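Local coordinates for protein allergen Bos d 2 (Bos taurus, PDB 4WFV) that probably carries pheromones or other small odorants as a secreted lipocalin of cattle dander, where it is a major allergen, at residues I19-D24 and E146-T151; E15-Y20 and K119-T124. One frame throughout, in Å; residues are numbered along the deposited sequence. Where two conformers were deposited one is given.

Contact 1. Residues I19-D24 and E146-T151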
# COMPACT_ATOMS: atom_id res chain seq x y z
N ILE A 19 -8.14 1.80 -0.11
CA ILE A 19 -9.25 1.96 -1.04
C ILE A 19 -8.95 1.22 -2.35
O ILE A 19 -9.80 0.45 -2.83
CB ILE A 19 -9.54 3.44 -1.34
CG1 ILE A 19 -9.60 4.25 -0.04
CG2 ILE A 19 -10.82 3.58 -2.16
CD1 ILE A 19 -10.63 3.73 0.98
N TYR A 20 -7.75 1.44 -2.89
CA TYR A 20 -7.39 0.85 -4.17
C TYR A 20 -6.02 0.20 -4.12
O TYR A 20 -5.15 0.57 -3.32
CB TYR A 20 -7.32 1.92 -5.27
CG TYR A 20 -8.63 2.60 -5.57
CD1 TYR A 20 -9.63 1.94 -6.26
CD2 TYR A 20 -8.85 3.92 -5.20
CE1 TYR A 20 -10.85 2.57 -6.54
CE2 TYR A 20 -10.06 4.56 -5.46
CZ TYR A 20 -11.04 3.88 -6.14
OH TYR A 20 -12.24 4.50 -6.41
N ALA A 21 -5.82 -0.75 -5.03
CA ALA A 21 -4.48 -1.22 -5.35
C ALA A 21 -4.41 -1.38 -6.85
O ALA A 21 -5.44 -1.53 -7.51
CB ALA A 21 -4.17 -2.55 -4.66
N ALA A 22 -3.20 -1.34 -7.39
CA ALA A 22 -3.01 -1.53 -8.83
C ALA A 22 -1.66 -2.18 -9.02
O ALA A 22 -0.74 -1.91 -8.26
CB ALA A 22 -3.06 -0.17 -9.57
N ALA A 23 -1.54 -3.04 -10.02
CA ALA A 23 -0.28 -3.76 -10.24
C ALA A 23 -0.14 -4.14 -11.69
O ALA A 23 -1.14 -4.31 -12.38
CB ALA A 23 -0.22 -5.03 -9.36
N ASP A 24 1.10 -4.31 -12.14
CA ASP A 24 1.29 -4.78 -13.50
C ASP A 24 0.97 -6.27 -13.60
O ASP A 24 0.45 -6.73 -14.61
CB ASP A 24 2.66 -4.39 -14.09
CG ASP A 24 3.85 -4.83 -13.24
OD1 ASP A 24 3.69 -5.50 -12.20
OD2 ASP A 24 4.98 -4.53 -13.67
N GLU A 146 -7.85 -2.31 -8.61
CA GLU A 146 -8.83 -3.08 -7.85
C GLU A 146 -9.35 -2.18 -6.74
O GLU A 146 -8.56 -1.48 -6.10
CB GLU A 146 -8.16 -4.32 -7.21
CG GLU A 146 -7.68 -5.39 -8.20
CD GLU A 146 -8.78 -6.36 -8.59
OE1 GLU A 146 -9.50 -6.85 -7.70
OE2 GLU A 146 -8.92 -6.66 -9.80
N ASN A 147 -10.66 -2.16 -6.52
CA ASN A 147 -11.19 -1.48 -5.35
C ASN A 147 -11.22 -2.47 -4.19
O ASN A 147 -12.00 -3.41 -4.18
CB ASN A 147 -12.59 -0.90 -5.59
CG ASN A 147 -13.12 -0.15 -4.38
OD1 ASN A 147 -13.07 -0.65 -3.26
ND2 ASN A 147 -13.61 1.07 -4.60
N LEU A 148 -10.30 -2.29 -3.26
CA LEU A 148 -10.16 -3.20 -2.14
C LEU A 148 -11.15 -2.96 -1.01
O LEU A 148 -11.57 -3.90 -0.36
CB LEU A 148 -8.74 -3.13 -1.57
CG LEU A 148 -7.75 -4.14 -2.17
CD1 LEU A 148 -7.66 -4.00 -3.69
CD2 LEU A 148 -6.37 -3.96 -1.54
N ILE A 149 -11.53 -1.71 -0.77
CA ILE A 149 -12.43 -1.49 0.36
C ILE A 149 -13.77 -2.19 0.14
O ILE A 149 -14.39 -2.65 1.10
CB ILE A 149 -12.56 0.00 0.73
CG1 ILE A 149 -13.40 0.11 2.01
CG2 ILE A 149 -13.19 0.81 -0.40
CD1 ILE A 149 -13.28 1.44 2.70
N LYS A 150 -14.20 -2.32 -1.11
CA LYS A 150 -15.48 -2.98 -1.39
C LYS A 150 -15.47 -4.48 -1.11
O LYS A 150 -16.52 -5.12 -1.10
CB LYS A 150 -15.93 -2.70 -2.83
CG LYS A 150 -16.37 -1.26 -3.05
CD LYS A 150 -16.67 -0.96 -4.51
CE LYS A 150 -17.02 0.51 -4.70
NZ LYS A 150 -18.33 0.83 -4.07
N THR A 151 -14.29 -5.06 -0.88
CA THR A 151 -14.23 -6.46 -0.45
C THR A 151 -13.62 -6.61 0.94
O THR A 151 -13.32 -7.73 1.38
CB THR A 151 -13.45 -7.35 -1.46
OG1 THR A 151 -12.06 -6.99 -1.44
CG2 THR A 151 -14.00 -7.19 -2.88
O HOH W 1 -14.22 2.46 -7.24
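The carbonyl oxygen of I19 takes two backbone N-H groups where strand 146-147 closes onto strand 17-23 of the lipocalin barrel: L148 N lies 2.8 Å from I19 O, well above the carbonyl plane, and I149 N adds a weak, longer bond. Next to it come two antiparallel pairs. A21 and E146 form a hydrogen-bonded pair, with E146 N 2.8 Å from A21 O and A21 N 3.0 Å from E146 O, whereas Y20 and N147 form the adjacent non-hydrogen-bonded pair. On the Y20-N147 side the ring and the amide are turned 70° apart, Y20 CE1 lying 3.7 Å from N147 ND2, and one water joins Y20 OH to that same ND2. On the other side L148 CD1 packs against A21 CB, and the carboxylate of E146 turns away to a salt bridge with R36. I19 and I149 run side by side, their CD1 atoms 3.9 Å apart. The strand ends in an Asx motif: a chi1 of -178° swings the amide of N147 away from its own backbone N, and OD1 accepts from K150 N of the following 3-10 segment at 2.9 Å.

Contact 2. Residues E15-Y20 and K119-T124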
# COMPACT_ATOMS: atom_id res chain seq x y z
N GLU A 15 -4.52 5.67 11.32
CA GLU A 15 -5.47 4.58 11.04
C GLU A 15 -6.01 4.59 9.61
O GLU A 15 -7.12 5.07 9.34
CB GLU A 15 -6.66 4.68 12.00
CG GLU A 15 -6.28 4.78 13.45
CD GLU A 15 -5.83 3.46 14.02
OE1 GLU A 15 -6.31 2.42 13.54
OE2 GLU A 15 -5.00 3.47 14.95
N TRP A 16 -5.26 4.01 8.69
CA TRP A 16 -5.60 4.08 7.28
C TRP A 16 -6.48 2.92 6.84
O TRP A 16 -6.41 1.83 7.41
CB TRP A 16 -4.33 4.03 6.46
CG TRP A 16 -3.42 5.20 6.64
CD1 TRP A 16 -2.31 5.27 7.44
CD2 TRP A 16 -3.52 6.47 6.00
NE1 TRP A 16 -1.73 6.51 7.34
CE2 TRP A 16 -2.45 7.27 6.46
CE3 TRP A 16 -4.43 7.02 5.08
CZ2 TRP A 16 -2.26 8.58 6.03
CZ3 TRP A 16 -4.23 8.33 4.65
CH2 TRP A 16 -3.16 9.09 5.13
N ARG A 17 -7.31 3.17 5.84
CA ARG A 17 -8.01 2.11 5.12
C ARG A 17 -7.44 2.06 3.71
O ARG A 17 -7.09 3.09 3.15
CB ARG A 17 -9.51 2.40 5.01
CG ARG A 17 -10.25 2.43 6.34
CD ARG A 17 -11.75 2.64 6.16
NE ARG A 17 -12.40 2.89 7.44
CZ ARG A 17 -12.58 4.10 7.96
NH1 ARG A 17 -12.17 5.17 7.30
NH2 ARG A 17 -13.17 4.23 9.14
N ILE A 18 -7.35 0.87 3.13
CA ILE A 18 -6.95 0.80 1.73
C ILE A 18 -8.18 0.89 0.85
O ILE A 18 -9.16 0.17 1.06
CB ILE A 18 -6.12 -0.46 1.42
CG1 ILE A 18 -5.59 -0.42 -0.02
CG2 ILE A 18 -6.90 -1.74 1.69
CD1 ILE A 18 -4.37 -1.32 -0.21
N ILE A 19 -8.14 1.80 -0.11
CA ILE A 19 -9.25 1.96 -1.04
C ILE A 19 -8.95 1.22 -2.35
O ILE A 19 -9.80 0.45 -2.83
CB ILE A 19 -9.54 3.44 -1.34
CG1 ILE A 19 -9.60 4.25 -0.04
CG2 ILE A 19 -10.82 3.58 -2.16
CD1 ILE A 19 -10.63 3.73 0.98
N TYR A 20 -7.75 1.44 -2.89
CA TYR A 20 -7.39 0.85 -4.17
C TYR A 20 -6.02 0.20 -4.12
O TYR A 20 -5.15 0.57 -3.32
CB TYR A 20 -7.32 1.92 -5.27
CG TYR A 20 -8.63 2.60 -5.57
CD1 TYR A 20 -9.63 1.94 -6.26
CD2 TYR A 20 -8.85 3.92 -5.20
CE1 TYR A 20 -10.85 2.57 -6.54
CE2 TYR A 20 -10.06 4.56 -5.46
CZ TYR A 20 -11.04 3.88 -6.14
OH TYR A 20 -12.24 4.50 -6.41
N LYS A 119 -8.22 8.14 4.82
CA LYS A 119 -8.81 8.25 6.15
C LYS A 119 -10.30 7.93 6.13
O LYS A 119 -10.88 7.57 7.16
CB LYS A 119 -8.61 9.66 6.70
CG LYS A 119 -7.18 10.02 6.92
CD LYS A 119 -6.53 9.03 7.85
CE LYS A 119 -5.25 9.59 8.38
NZ LYS A 119 -4.56 8.66 9.30
N GLY A 120 -10.92 8.08 4.97
CA GLY A 120 -12.32 7.74 4.80
C GLY A 120 -12.49 6.39 4.14
O GLY A 120 -11.75 5.46 4.41
N THR A 121 -13.47 6.30 3.25
CA THR A 121 -13.79 5.04 2.60
C THR A 121 -13.76 5.13 1.08
O THR A 121 -14.18 4.21 0.38
CB THR A 121 -15.18 4.53 3.01
OG1 THR A 121 -16.17 5.50 2.66
CG2 THR A 121 -15.24 4.24 4.51
N SER A 122 -13.28 6.26 0.57
CA SER A 122 -13.29 6.50 -0.87
C SER A 122 -12.31 7.61 -1.20
O SER A 122 -11.84 8.32 -0.32
CB SER A 122 -14.69 6.90 -1.33
OG SER A 122 -15.06 8.15 -0.74
N PHE A 123 -11.98 7.72 -2.48
CA PHE A 123 -11.27 8.87 -3.02
C PHE A 123 -12.28 9.75 -3.76
O PHE A 123 -13.12 9.25 -4.52
CB PHE A 123 -10.22 8.41 -4.04
CG PHE A 123 -8.94 7.88 -3.44
CD1 PHE A 123 -8.69 7.93 -2.09
CD2 PHE A 123 -7.98 7.35 -4.28
CE1 PHE A 123 -7.48 7.43 -1.57
CE2 PHE A 123 -6.78 6.86 -3.78
CZ PHE A 123 -6.53 6.90 -2.42
N THR A 124 -12.16 11.06 -3.56
CA THR A 124 -12.86 12.01 -4.45
C THR A 124 -12.24 11.92 -5.85
O THR A 124 -11.15 11.37 -6.01
CB THR A 124 -12.67 13.45 -3.99
OG1 THR A 124 -11.27 13.77 -4.03
CG2 THR A 124 -13.23 13.65 -2.58
O HOH W 2 -5.36 8.29 12.54
O HOH W 3 -13.32 5.61 -4.02
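K119 lies across the indole of W16, its chain bent at chi2 so that the outer methylene and the ammonium both come over one face. NZ stands 4.0 Å from the centroid of the five-membered ring, 19° off the normal, a cation-pi contact, while CE makes a CH-pi contact with the six-membered ring. The indole is otherwise buried, its NE1 bonded to I12 O and its rings packed on I42 and L98. The second tight part lies farther along strand 17-23. There the CB of I19 sits over one face of the F123 ring and CG1 approaches F123 CE1 at 4.1 Å, while the CD1 that follows it presses on the loop backbone, 3.4 Å from T121 C. The side chains of Y20 and F123 run past one another head to tail with ring planes 58° apart; F123 CD2 meets the edge of the tyrosine ring, 3.7 Å from Y20 CD2. Between these two packed patches lies a looser, solvent-facing strip. Here R17, in one of its two conformers, stretches out along the exposed loop and gives NH1 to G120 O at 2.9 Å, the donor standing well above that carbonyl plane; its bond to K119 O is weak. T121 CG2 lies over one face of the guanidinium. Waters bridge the two ends of the contact: one takes E15 N and, weakly, K119 NZ, and another joins F123 N to Y20 OH, 2.8 Å from the phenol oxygen. The tryptophan belongs to the G-x-W motif at the start of the first barrel strand, and a basic side chain from just after strand 110-118 laid over its indole is characteristic of lipocalins, at the closed end of the barrel.

Contacts 1 and 2 start from the same strand, 17-23, share I19 and Y20, and have centres about 10 Å apart. Contact 1 adds strand 146-147 to one edge of it; contact 2 joins its beginning to the loop between strand 110-118 and helix 125-137. I149 ties the two together: its CG2 lies 3.6 Å from T121 O, its CB 3.4 Å from I18 O, and its CD1 also packs on R17 CD. L148 CD2 also meets I18 CD1 at 3.6 Å. On the strand's other edge I19 and Y20 both face G116 of strand 110-118, a classic beta bulge. Together the contacts build barrel wall and barrel end around what is probably the carrier's pocket.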